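Local coordinates for mobilization protein A (PDB 2NS6) that nicks one strand of plasmid DNA at the origin of transfer, so that the strand can be passed to another cell by conjugation, at residues 1-6 against 77-82; 43-48 against 104-109; 55-60 against 121-126; 88-93 against 177-182. One frame throughout, in Å; residues are numbered along the deposited sequence.

How the contacts relate
From the N terminus, contact 1 closes the first loop by bringing 77-82 back to 1-6. Contact 2 opens at 43-48, inside that loop, and closes only at 104-109, so the two cross. Contact 3 does the same from 55-60 to 121-126 and crosses both. Contact 4 opens at 88-93, after contact 1 has closed, and ends at 177-182, crossing contacts 2 and 3. Contacts 1 and 2 lie at opposite outer strands of the five-stranded antiparallel sheet, 5-10 and 38-44. Contact 3 packs helix 53-63 on strand 117-124, next to contact 2. Contact 4 pairs helices 84-99 and 164-181 and touches contact 1 through L82, L90 and L180.

Contact 1 (1-6 against 77-82); sequences AIYHLT and ALPVEL
Y3 lays its ring across P79, and the same residue passes close to A77 at its base. P79 CG sits over one face of the Y3 ring, 3.7 Å from the centroid and 16° off the normal, a CH-pi contact. The two side chains cross at about a right angle. P79 CA also comes within 3.5 Å of Y3 CE2, so the proline backs the outer half of the ring. Nearer the main chain, Y3 CB is 3.6 Å from A77 O. The two CB atoms, Y3 CB and A77 CB, are 4.5 Å apart. Y3 CG stands beside its own backbone N (chi1 -58°), which sends the ring along 77-82 as far as E81. These residues lie where edge strand 5-10 begins and its antiparallel neighbour 71-77 ends. There A77 N donates a hydrogen bond to H4 O, 3.2 Å long and fairly straight at 162°. Beyond it the Y3 side chain makes the contact between the two segments. The Y3 hydroxyl is linked to E81 by a water in the plane of the tyrosine ring, 2.6 Å from Y3 OH. The water gives a proton to E81 OE1, also at 2.6 Å. Helix 164-181 adds W172 and L180 to the packing round Y3, and L90 of helix 84-99 packs on P79.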
loop_
_atom_site.group_PDB
_atom_site.type_symbol
_atom_site.label_atom_id
_atom_site.label_comp_id
_atom_site.label_asym_id
_atom_site.label_seq_id
_atom_site.Cartn_x
_atom_site.Cartn_y
_atom_site.Cartn_z
ATOM N N ALA A 1 -15.765 -14.738 11.196
ATOM C CA ALA A 1 -14.711 -14.539 12.232
ATOM C C ALA A 1 -14.140 -13.128 12.130
ATOM O O ALA A 1 -14.522 -12.359 11.246
ATOM C CB ALA A 1 -13.600 -15.569 12.049
ATOM N N ILE A 2 -13.236 -12.787 13.043
ATOM C CA ILE A 2 -12.613 -11.468 13.039
ATOM C C ILE A 2 -11.211 -11.530 12.429
ATOM O O ILE A 2 -10.403 -12.382 12.794
ATOM C CB ILE A 2 -12.519 -10.888 14.486
ATOM C CG1 ILE A 2 -13.911 -10.471 14.972
ATOM C CG2 ILE A 2 -11.553 -9.709 14.530
ATOM C CD1 ILE A 2 -14.585 -9.409 14.113
ATOM N N TYR A 3 -10.940 -10.636 11.483
ATOM C CA TYR A 3 -9.634 -10.580 10.846
ATOM C C TYR A 3 -9.071 -9.210 11.170
ATOM O O TYR A 3 -9.289 -8.243 10.443
ATOM C CB TYR A 3 -9.762 -10.799 9.335
ATOM C CG TYR A 3 -10.409 -12.130 9.015
ATOM C CD1 TYR A 3 -11.757 -12.202 8.647
ATOM C CD2 TYR A 3 -9.704 -13.327 9.187
ATOM C CE1 TYR A 3 -12.388 -13.429 8.469
ATOM C CE2 TYR A 3 -10.328 -14.561 9.013
ATOM C CZ TYR A 3 -11.672 -14.601 8.657
ATOM O OH TYR A 3 -12.310 -15.816 8.516
ATOM N N HIS A 4 -8.351 -9.152 12.284
ATOM C CA HIS A 4 -7.770 -7.921 12.787
ATOM C C HIS A 4 -6.958 -7.132 11.763
ATOM O O HIS A 4 -6.286 -7.704 10.907
ATOM C CB HIS A 4 -6.915 -8.229 14.018
ATOM C CG HIS A 4 -6.557 -7.020 14.821
ATOM N ND1 HIS A 4 -7.455 -5.999 15.067
ATOM C CD2 HIS A 4 -5.411 -6.674 15.451
ATOM C CE1 HIS A 4 -6.873 -5.076 15.812
ATOM N NE2 HIS A 4 -5.633 -5.460 16.060
ATOM N N LEU A 5 -7.037 -5.811 11.868
ATOM C CA LEU A 5 -6.324 -4.905 10.976
ATOM C C LEU A 5 -5.747 -3.756 11.791
ATOM O O LEU A 5 -6.427 -3.202 12.655
ATOM C CB LEU A 5 -7.281 -4.368 9.912
ATOM C CG LEU A 5 -6.770 -3.329 8.908
ATOM C CD1 LEU A 5 -7.587 -3.417 7.623
ATOM C CD2 LEU A 5 -6.863 -1.928 9.505
ATOM N N THR A 6 -4.491 -3.407 11.527
ATOM C CA THR A 6 -3.839 -2.306 12.236
ATOM C C THR A 6 -3.249 -1.369 11.197
ATOM O O THR A 6 -3.273 -1.668 10.006
ATOM C CB THR A 6 -2.696 -2.803 13.147
ATOM O OG1 THR A 6 -1.726 -3.487 12.351
ATOM C CG2 THR A 6 -3.226 -3.768 14.213
ATOM N N ALA A 77 -5.013 -9.613 8.672
ATOM C CA ALA A 77 -4.975 -11.064 8.561
ATOM C C ALA A 77 -5.909 -11.511 7.441
ATOM O O ALA A 77 -6.926 -10.864 7.180
ATOM C CB ALA A 77 -5.402 -11.703 9.891
ATOM N N LEU A 78 -5.560 -12.613 6.787
ATOM C CA LEU A 78 -6.362 -13.168 5.690
ATOM C C LEU A 78 -7.068 -14.460 6.134
ATOM O O LEU A 78 -6.507 -15.250 6.888
ATOM C CB LEU A 78 -5.461 -13.467 4.484
ATOM C CG LEU A 78 -4.830 -12.268 3.764
ATOM C CD1 LEU A 78 -3.768 -12.750 2.796
ATOM C CD2 LEU A 78 -5.917 -11.478 3.026
ATOM N N PRO A 79 -8.312 -14.688 5.674
ATOM C CA PRO A 79 -9.033 -15.907 6.060
ATOM C C PRO A 79 -8.278 -17.156 5.599
ATOM O O PRO A 79 -7.942 -17.279 4.415
ATOM C CB PRO A 79 -10.376 -15.755 5.349
ATOM C CG PRO A 79 -10.559 -14.268 5.274
ATOM C CD PRO A 79 -9.178 -13.797 4.880
ATOM N N VAL A 80 -8.012 -18.081 6.522
ATOM C CA VAL A 80 -7.283 -19.307 6.181
ATOM C C VAL A 80 -8.043 -20.287 5.299
ATOM O O VAL A 80 -7.428 -21.095 4.605
ATOM C CB VAL A 80 -6.836 -20.091 7.444
ATOM C CG1 VAL A 80 -5.531 -19.520 7.988
ATOM C CG2 VAL A 80 -7.921 -20.036 8.503
ATOM N N GLU A 81 -9.371 -20.219 5.329
ATOM C CA GLU A 81 -10.199 -21.122 4.531
ATOM C C GLU A 81 -10.076 -20.831 3.039
ATOM O O GLU A 81 -10.192 -21.729 2.208
ATOM C CB GLU A 81 -11.674 -20.992 4.933
ATOM C CG GLU A 81 -11.960 -21.075 6.433
ATOM C CD GLU A 81 -12.327 -19.723 7.036
ATOM O OE1 GLU A 81 -11.472 -18.807 7.033
ATOM O OE2 GLU A 81 -13.476 -19.568 7.507
ATOM N N LEU A 82 -9.859 -19.561 2.709
ATOM C CA LEU A 82 -9.741 -19.123 1.323
ATOM C C LEU A 82 -8.520 -19.716 0.619
ATOM O O LEU A 82 -7.496 -19.973 1.246
ATOM C CB LEU A 82 -9.692 -17.585 1.279
ATOM C CG LEU A 82 -10.921 -16.779 0.818
ATOM C CD1 LEU A 82 -12.213 -17.401 1.301
ATOM C CD2 LEU A 82 -10.789 -15.340 1.311
HETATM O O HOH W 1 -10.746 -17.685 9.290
#

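Contact 2 (43-48 against 104-109); sequences SGHMPE and LPYTLA. With MN (manganese (II) ion), chain C.
G44 and Y106 form an antiparallel hydrogen-bonded pair where the outer strand 38-44 runs along strand 106-113 of the relaxase sheet. G44 N donates to Y106 O at 3.1 Å, and the return bond from Y106 N to G44 O is weak. G44 N also lies over the centre of one face of the Y106 ring. Just past the strand end the chain turns at H45, whose side chain reaches a manganese ion. H45 CB packs 3.5 Å from L104 O. H45 CG is 3.6 Å from L104 O. ND1 donates to L104 O at 2.9 Å, with 157° at the hydrogen. The oxygen lies in the imidazole plane, but the donor stands 56° out of the plane of the L104 carbonyl. This bond fixes the rotation of the ring and leaves H45 NE2, at the tip, for the manganese, 2.4 Å away. The ring carbons CD2 and CE1 flank NE2 on the manganese side. A water 2.5 Å from the manganese and Q96 are further ligands. Y106 turns its edge toward the face of the H45 ring in an offset edge-to-face pair, planes 74° apart. Its hydroxyl is held by E42. On the other face of the sheet, S43 and T107 make the next pair, non-hydrogen-bonded in its backbone. Their hydroxyls do bond, S43 OG to T107 OG1 at 2.6 Å.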
loop_
_atom_site.group_PDB
_atom_site.type_symbol
_atom_site.label_atom_id
_atom_site.label_comp_id
_atom_site.label_asym_id
_atom_site.label_seq_id
_atom_site.Cartn_x
_atom_site.Cartn_y
_atom_site.Cartn_z
ATOM N N SER A 43 1.758 -3.846 -6.992
ATOM C CA SER A 43 1.716 -2.412 -6.724
ATOM C C SER A 43 0.763 -1.860 -7.771
ATOM O O SER A 43 0.386 -2.575 -8.699
ATOM C CB SER A 43 3.102 -1.766 -6.884
ATOM O OG SER A 43 4.024 -2.283 -5.940
ATOM N N GLY A 44 0.353 -0.608 -7.615
ATOM C CA GLY A 44 -0.550 -0.014 -8.586
ATOM C C GLY A 44 -0.482 1.499 -8.531
ATOM O O GLY A 44 0.186 2.061 -7.661
ATOM N N HIS A 45 -1.158 2.163 -9.465
ATOM C CA HIS A 45 -1.199 3.620 -9.504
ATOM C C HIS A 45 0.155 4.322 -9.558
ATOM O O HIS A 45 0.254 5.485 -9.169
ATOM C CB HIS A 45 -1.965 4.139 -8.290
ATOM C CG HIS A 45 -3.319 3.523 -8.128
ATOM N ND1 HIS A 45 -3.846 3.209 -6.898
ATOM C CD2 HIS A 45 -4.235 3.133 -9.045
ATOM C CE1 HIS A 45 -5.030 2.643 -7.059
ATOM N NE2 HIS A 45 -5.289 2.585 -8.350
ATOM N N MET A 46 1.189 3.635 -10.039
ATOM C CA MET A 46 2.521 4.235 -10.125
ATOM C C MET A 46 2.646 5.232 -11.281
ATOM O O MET A 46 2.215 4.960 -12.403
ATOM C CB MET A 46 3.584 3.145 -10.292
ATOM C CG MET A 46 3.813 2.292 -9.074
ATOM S SD MET A 46 4.362 3.258 -7.647
ATOM C CE MET A 46 4.197 2.046 -6.340
ATOM N N PRO A 47 3.245 6.406 -11.018
ATOM C CA PRO A 47 3.423 7.432 -12.051
ATOM C C PRO A 47 4.415 6.967 -13.106
ATOM O O PRO A 47 5.247 6.085 -12.856
ATOM C CB PRO A 47 3.912 8.649 -11.258
ATOM C CG PRO A 47 4.619 8.039 -10.100
ATOM C CD PRO A 47 3.712 6.890 -9.711
ATOM N N GLU A 48 4.323 7.564 -14.286
ATOM C CA GLU A 48 5.175 7.196 -15.412
ATOM C C GLU A 48 6.685 7.123 -15.145
ATOM O O GLU A 48 7.355 6.261 -15.703
ATOM C CB GLU A 48 4.886 8.136 -16.591
ATOM C CG GLU A 48 5.773 7.935 -17.825
ATOM C CD GLU A 48 5.763 6.504 -18.356
ATOM O OE1 GLU A 48 4.667 5.959 -18.627
ATOM O OE2 GLU A 48 6.866 5.933 -18.510
ATOM N N LEU A 104 -3.888 6.390 -5.370
ATOM C CA LEU A 104 -2.741 6.522 -4.486
ATOM C C LEU A 104 -1.782 5.376 -4.800
ATOM O O LEU A 104 -2.178 4.206 -4.788
ATOM C CB LEU A 104 -3.195 6.428 -3.023
ATOM C CG LEU A 104 -4.319 7.376 -2.589
ATOM C CD1 LEU A 104 -4.757 7.050 -1.167
ATOM C CD2 LEU A 104 -3.851 8.809 -2.686
ATOM N N PRO A 105 -0.516 5.692 -5.106
ATOM C CA PRO A 105 0.414 4.599 -5.402
ATOM C C PRO A 105 0.486 3.691 -4.179
ATOM O O PRO A 105 0.373 4.159 -3.046
ATOM C CB PRO A 105 1.734 5.324 -5.659
ATOM C CG PRO A 105 1.274 6.662 -6.233
ATOM C CD PRO A 105 0.119 7.007 -5.323
ATOM N N TYR A 106 0.657 2.393 -4.405
ATOM C CA TYR A 106 0.736 1.452 -3.302
ATOM C C TYR A 106 1.495 0.221 -3.724
ATOM O O TYR A 106 1.682 -0.024 -4.911
ATOM C CB TYR A 106 -0.669 1.026 -2.850
ATOM C CG TYR A 106 -1.347 0.043 -3.785
ATOM C CD1 TYR A 106 -1.102 -1.331 -3.693
ATOM C CD2 TYR A 106 -2.196 0.489 -4.791
ATOM C CE1 TYR A 106 -1.692 -2.232 -4.591
ATOM C CE2 TYR A 106 -2.786 -0.396 -5.689
ATOM C CZ TYR A 106 -2.531 -1.749 -5.588
ATOM O OH TYR A 106 -3.100 -2.608 -6.502
ATOM N N THR A 107 1.929 -0.540 -2.722
ATOM C CA THR A 107 2.624 -1.797 -2.917
ATOM C C THR A 107 2.095 -2.691 -1.804
ATOM O O THR A 107 2.005 -2.271 -0.644
ATOM C CB THR A 107 4.159 -1.655 -2.773
ATOM O OG1 THR A 107 4.677 -0.864 -3.852
ATOM C CG2 THR A 107 4.828 -3.021 -2.808
ATOM N N LEU A 108 1.710 -3.911 -2.157
ATOM C CA LEU A 108 1.203 -4.837 -1.160
ATOM C C LEU A 108 1.845 -6.191 -1.355
ATOM O O LEU A 108 2.275 -6.546 -2.448
ATOM C CB LEU A 108 -0.320 -4.972 -1.266
ATOM C CG LEU A 108 -0.937 -5.744 -2.430
ATOM C CD1 LEU A 108 -1.000 -7.222 -2.097
ATOM C CD2 LEU A 108 -2.346 -5.225 -2.698
ATOM N N ALA A 109 1.909 -6.954 -0.280
ATOM C CA ALA A 109 2.487 -8.273 -0.362
ATOM C C ALA A 109 1.688 -9.162 0.580
ATOM O O ALA A 109 1.209 -8.706 1.626
ATOM C CB ALA A 109 3.959 -8.213 0.057
HETATM MN MN MN C . -7.109 1.788 -9.678
HETATM O O HOH W 2 -9.039 3.330 -9.297
#

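Contact 3 (55-60 against 121-126); sequences DYWDAA and HLMISE. With MN (manganese (II) ion), chain B.
A Met-aromatic contact between W57 and M123 lies in the buried core between helix 53-63 and strand 117-124. M123 CE sits over the centre of the tryptophan six-membered ring, 3.5 Å from its centroid and 10° off the normal. M123 SD is above the same face, 4.8 Å from that centroid. The bend of the methionine at chi3 (-70°) brings the methyl group, ahead of the sulfur, onto the indole. Y56 CD2 lies toward the rim of the opposite face, so the indole is packed between the two side chains. S125 OG bonds to Y56 OH at 2.6 Å and lies in the plane of the tyrosine ring. W139 NE1 is a second partner of Y56 OH, and W57 NE1 is satisfied by T107 OG1. Further back on the strand, H121 NE2 binds a manganese ion at 2.4 Å. H111 and H119 complete the three-histidine set, a mark of relaxases. The M123 side chain is about 8 Å from that of Y24, the probable active-site tyrosine that would join the 5' phosphate of cleaved DNA. A18 and A22 of helix 18-26 pack on W57, and F71 of strand 71-77 touches both W57 and M123.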
loop_
_atom_site.group_PDB
_atom_site.type_symbol
_atom_site.label_atom_id
_atom_site.label_comp_id
_atom_site.label_asym_id
_atom_site.label_seq_id
_atom_site.Cartn_x
_atom_site.Cartn_y
_atom_site.Cartn_z
ATOM N N ASP A 55 11.379 2.003 -7.435
ATOM C CA ASP A 55 11.799 3.328 -7.886
ATOM C C ASP A 55 10.963 4.416 -7.210
ATOM O O ASP A 55 11.469 5.493 -6.907
ATOM C CB ASP A 55 11.692 3.456 -9.416
ATOM C CG ASP A 55 12.507 2.404 -10.155
ATOM O OD1 ASP A 55 13.533 1.931 -9.619
ATOM O OD2 ASP A 55 12.127 2.055 -11.292
ATOM N N TYR A 56 9.688 4.134 -6.954
ATOM C CA TYR A 56 8.825 5.121 -6.314
ATOM C C TYR A 56 9.236 5.339 -4.856
ATOM O O TYR A 56 9.302 6.474 -4.374
ATOM C CB TYR A 56 7.361 4.668 -6.367
ATOM C CG TYR A 56 6.382 5.701 -5.857
ATOM C CD1 TYR A 56 5.880 6.690 -6.702
ATOM C CD2 TYR A 56 5.984 5.711 -4.521
ATOM C CE1 TYR A 56 5.012 7.664 -6.236
ATOM C CE2 TYR A 56 5.112 6.685 -4.039
ATOM C CZ TYR A 56 4.631 7.659 -4.902
ATOM O OH TYR A 56 3.776 8.634 -4.444
ATOM N N TRP A 57 9.513 4.251 -4.151
ATOM C CA TRP A 57 9.900 4.348 -2.756
ATOM C C TRP A 57 11.285 4.960 -2.589
ATOM O O TRP A 57 11.555 5.636 -1.588
ATOM C CB TRP A 57 9.811 2.968 -2.111
ATOM C CG TRP A 57 8.438 2.388 -2.297
ATOM C CD1 TRP A 57 8.109 1.269 -3.000
ATOM C CD2 TRP A 57 7.207 2.939 -1.812
ATOM N NE1 TRP A 57 6.745 1.083 -2.984
ATOM C CE2 TRP A 57 6.169 2.092 -2.254
ATOM C CE3 TRP A 57 6.882 4.065 -1.031
ATOM C CZ2 TRP A 57 4.817 2.340 -1.958
ATOM C CZ3 TRP A 57 5.544 4.310 -0.735
ATOM C CH2 TRP A 57 4.527 3.442 -1.197
ATOM N N ASP A 58 12.153 4.735 -3.573
ATOM C CA ASP A 58 13.501 5.311 -3.545
ATOM C C ASP A 58 13.357 6.836 -3.575
ATOM O O ASP A 58 13.987 7.542 -2.789
ATOM C CB ASP A 58 14.327 4.885 -4.774
ATOM C CG ASP A 58 14.864 3.454 -4.685
ATOM O OD1 ASP A 58 15.182 2.975 -3.574
ATOM O OD2 ASP A 58 14.994 2.812 -5.757
ATOM N N ALA A 59 12.533 7.333 -4.497
ATOM C CA ALA A 59 12.307 8.772 -4.644
ATOM C C ALA A 59 11.704 9.332 -3.365
ATOM O O ALA A 59 12.169 10.342 -2.835
ATOM C CB ALA A 59 11.375 9.048 -5.831
ATOM N N ALA A 60 10.660 8.676 -2.872
ATOM C CA ALA A 60 10.024 9.122 -1.645
ATOM C C ALA A 60 11.091 9.328 -0.562
ATOM O O ALA A 60 11.094 10.351 0.109
ATOM C CB ALA A 60 8.994 8.093 -1.192
ATOM N N HIS A 121 0.606 -7.134 3.924
ATOM C CA HIS A 121 1.243 -5.867 4.284
ATOM C C HIS A 121 0.937 -4.935 3.114
ATOM O O HIS A 121 1.136 -5.304 1.963
ATOM C CB HIS A 121 2.759 -6.029 4.432
ATOM C CG HIS A 121 3.173 -6.802 5.645
ATOM N ND1 HIS A 121 3.427 -6.205 6.860
ATOM C CD2 HIS A 121 3.374 -8.130 5.829
ATOM C CE1 HIS A 121 3.769 -7.131 7.740
ATOM N NE2 HIS A 121 3.744 -8.306 7.139
ATOM N N LEU A 122 0.446 -3.738 3.402
ATOM C CA LEU A 122 0.109 -2.813 2.330
ATOM C C LEU A 122 0.573 -1.404 2.655
ATOM O O LEU A 122 0.162 -0.821 3.657
ATOM C CB LEU A 122 -1.409 -2.853 2.086
ATOM C CG LEU A 122 -2.152 -2.007 1.042
ATOM C CD1 LEU A 122 -2.731 -0.813 1.736
ATOM C CD2 LEU A 122 -1.271 -1.614 -0.124
ATOM N N MET A 123 1.461 -0.867 1.827
ATOM C CA MET A 123 1.930 0.488 2.055
ATOM C C MET A 123 1.310 1.400 1.019
ATOM O O MET A 123 1.320 1.115 -0.182
ATOM C CB MET A 123 3.466 0.557 2.053
ATOM C CG MET A 123 4.171 -0.294 1.031
ATOM S SD MET A 123 5.951 -0.603 1.435
ATOM C CE MET A 123 6.690 1.047 1.177
ATOM N N ILE A 124 0.735 2.488 1.515
ATOM C CA ILE A 124 0.049 3.471 0.690
ATOM C C ILE A 124 0.715 4.826 0.737
ATOM O O ILE A 124 0.959 5.373 1.815
ATOM C CB ILE A 124 -1.385 3.666 1.176
ATOM C CG1 ILE A 124 -2.051 2.305 1.366
ATOM C CG2 ILE A 124 -2.156 4.531 0.195
ATOM C CD1 ILE A 124 -3.477 2.405 1.842
ATOM N N SER A 125 1.013 5.363 -0.441
ATOM C CA SER A 125 1.628 6.681 -0.558
ATOM C C SER A 125 0.477 7.678 -0.607
ATOM O O SER A 125 -0.442 7.534 -1.417
ATOM C CB SER A 125 2.437 6.771 -1.852
ATOM O OG SER A 125 2.801 8.112 -2.124
ATOM N N GLU A 126 0.527 8.686 0.254
ATOM C CA GLU A 126 -0.531 9.684 0.303
ATOM C C GLU A 126 -0.354 10.809 -0.705
ATOM O O GLU A 126 -0.415 11.989 -0.356
ATOM C CB GLU A 126 -0.646 10.248 1.720
ATOM C CG GLU A 126 -1.245 9.259 2.704
ATOM C CD GLU A 126 -0.934 9.624 4.139
ATOM O OE1 GLU A 126 -1.875 9.722 4.949
ATOM O OE2 GLU A 126 0.260 9.811 4.447
HETATM MN MN MN B . 4.675 -10.485 7.442
HETATM O O HOH W 3 5.617 -12.592 7.983
#

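Contact 4 (88-93 against 177-182); sequences KALASE and NRALER
E93 and R178 meet in a salt bridge, E93 OE1 to R178 NH1, at 2.5 Å. As modelled, the carboxylate lies over one face of the guanidinium, its plane turned 75° from it; the distance is very short and the detail of the pairing is doubtful. E93 OE1 has a second partner, H175 ND1, which is hydrogen-bonded to it. E93 OE2 has a long salt bridge to R182 NH2 at 3.6 Å, which makes a network of three residues. R178 NE and R182 NH1 are placed only 2.6 Å apart although both are donors, so the exact setting of the two guanidinium groups is doubtful as well. E93 and R178 join two antiparallel helices, 84-99 and 164-181, with R182 just beyond the end of 164-181. The short segments cross at 155° with axes 10.7 Å apart. With chi1 at 173°, L90 swings its CG away from its own N and brings L90 CD1 to A179 CB, 4.1 Å away. The same methyl lies at the edge of the R178 guanidinium, 3.8 Å from R178 NH1. W172 also packs on L90. S92 OG has two acceptors within reach, E42 OE2 and K88 O (2.8 Å), for its one proton.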
loop_
_atom_site.group_PDB
_atom_site.type_symbol
_atom_site.label_atom_id
_atom_site.label_comp_id
_atom_site.label_asym_id
_atom_site.label_seq_id
_atom_site.Cartn_x
_atom_site.Cartn_y
_atom_site.Cartn_z
ATOM N N LYS A 88 -5.577 -13.688 -3.029
ATOM C CA LYS A 88 -5.007 -12.685 -3.929
ATOM C C LYS A 88 -6.075 -11.708 -4.412
ATOM O O LYS A 88 -5.862 -10.502 -4.391
ATOM C CB LYS A 88 -4.362 -13.344 -5.151
ATOM C CG LYS A 88 -3.114 -14.156 -4.855
ATOM C CD LYS A 88 -2.599 -14.804 -6.130
ATOM C CE LYS A 88 -1.348 -15.603 -5.858
ATOM N NZ LYS A 88 -0.736 -16.126 -7.104
ATOM N N ALA A 89 -7.216 -12.227 -4.855
ATOM C CA ALA A 89 -8.283 -11.357 -5.334
ATOM C C ALA A 89 -8.779 -10.453 -4.217
ATOM O O ALA A 89 -8.978 -9.255 -4.423
ATOM C CB ALA A 89 -9.442 -12.194 -5.902
ATOM N N LEU A 90 -8.980 -11.021 -3.030
ATOM C CA LEU A 90 -9.467 -10.247 -1.883
ATOM C C LEU A 90 -8.537 -9.095 -1.485
ATOM O O LEU A 90 -8.994 -7.966 -1.290
ATOM C CB LEU A 90 -9.685 -11.172 -0.674
ATOM C CG LEU A 90 -10.034 -10.504 0.658
ATOM C CD1 LEU A 90 -11.320 -9.703 0.525
ATOM C CD2 LEU A 90 -10.183 -11.564 1.742
ATOM N N ALA A 91 -7.242 -9.387 -1.365
ATOM C CA ALA A 91 -6.247 -8.381 -0.993
ATOM C C ALA A 91 -6.189 -7.253 -2.021
ATOM O O ALA A 91 -6.190 -6.071 -1.659
ATOM C CB ALA A 91 -4.862 -9.031 -0.855
ATOM N N SER A 92 -6.143 -7.628 -3.300
ATOM C CA SER A 92 -6.100 -6.652 -4.387
ATOM C C SER A 92 -7.353 -5.803 -4.302
ATOM O O SER A 92 -7.305 -4.572 -4.375
ATOM C CB SER A 92 -6.085 -7.348 -5.748
ATOM O OG SER A 92 -5.034 -8.289 -5.837
ATOM N N GLU A 93 -8.481 -6.486 -4.152
ATOM C CA GLU A 93 -9.770 -5.823 -4.059
ATOM C C GLU A 93 -9.775 -4.795 -2.935
ATOM O O GLU A 93 -10.210 -3.657 -3.131
ATOM C CB GLU A 93 -10.872 -6.860 -3.824
ATOM C CG GLU A 93 -12.288 -6.303 -3.878
ATOM C CD GLU A 93 -13.309 -7.275 -3.304
ATOM O OE1 GLU A 93 -13.209 -7.590 -2.098
ATOM O OE2 GLU A 93 -14.201 -7.720 -4.048
ATOM N N ASN A 177 -15.733 -10.944 4.674
ATOM C CA ASN A 177 -16.997 -11.659 4.801
ATOM C C ASN A 177 -17.599 -11.973 3.434
ATOM O O ASN A 177 -17.932 -13.122 3.137
ATOM C CB ASN A 177 -17.984 -10.836 5.629
ATOM C CG ASN A 177 -17.575 -10.737 7.089
ATOM O OD1 ASN A 177 -18.017 -9.848 7.815
ATOM N ND2 ASN A 177 -16.727 -11.661 7.524
ATOM N N ARG A 178 -17.732 -10.948 2.600
ATOM C CA ARG A 178 -18.286 -11.132 1.264
ATOM C C ARG A 178 -17.529 -12.236 0.520
ATOM O O ARG A 178 -18.140 -13.133 -0.058
ATOM C CB ARG A 178 -18.195 -9.820 0.474
ATOM C CG ARG A 178 -18.827 -9.890 -0.904
ATOM C CD ARG A 178 -18.042 -9.083 -1.935
ATOM N NE ARG A 178 -16.690 -9.609 -2.129
ATOM C CZ ARG A 178 -15.622 -9.225 -1.432
ATOM N NH1 ARG A 178 -14.437 -9.767 -1.675
ATOM N NH2 ARG A 178 -15.733 -8.285 -0.508
ATOM N N ALA A 179 -16.201 -12.172 0.541
ATOM C CA ALA A 179 -15.369 -13.159 -0.146
ATOM C C ALA A 179 -15.587 -14.568 0.383
ATOM O O ALA A 179 -15.531 -15.544 -0.367
ATOM C CB ALA A 179 -13.896 -12.787 -0.003
ATOM N N LEU A 180 -15.816 -14.666 1.688
ATOM C CA LEU A 180 -16.038 -15.953 2.332
ATOM C C LEU A 180 -17.323 -16.621 1.862
ATOM O O LEU A 180 -17.306 -17.787 1.468
ATOM C CB LEU A 180 -16.069 -15.781 3.852
ATOM C CG LEU A 180 -14.694 -15.690 4.514
ATOM C CD1 LEU A 180 -14.821 -15.324 5.997
ATOM C CD2 LEU A 180 -13.996 -17.026 4.347
ATOM N N GLU A 181 -18.431 -15.889 1.886
ATOM C CA GLU A 181 -19.691 -16.487 1.474
ATOM C C GLU A 181 -19.725 -16.895 0.006
ATOM O O GLU A 181 -20.201 -17.985 -0.317
ATOM C CB GLU A 181 -20.879 -15.574 1.798
ATOM C CG GLU A 181 -20.959 -14.291 1.017
ATOM C CD GLU A 181 -22.347 -13.657 1.100
ATOM O OE1 GLU A 181 -23.327 -14.308 0.661
ATOM O OE2 GLU A 181 -22.459 -12.512 1.597
ATOM N N ARG A 182 -19.217 -16.058 -0.894
ATOM C CA ARG A 182 -19.245 -16.460 -2.296
ATOM C C ARG A 182 -18.200 -17.531 -2.577
ATOM O O ARG A 182 -18.069 -18.007 -3.704
ATOM C CB ARG A 182 -19.048 -15.269 -3.230
ATOM C CG ARG A 182 -17.634 -14.791 -3.376
ATOM C CD ARG A 182 -17.478 -14.111 -4.723
ATOM N NE ARG A 182 -16.431 -13.108 -4.674
ATOM C CZ ARG A 182 -16.527 -11.979 -3.982
ATOM N NH1 ARG A 182 -17.628 -11.718 -3.293
ATOM N NH2 ARG A 182 -15.519 -11.118 -3.969
#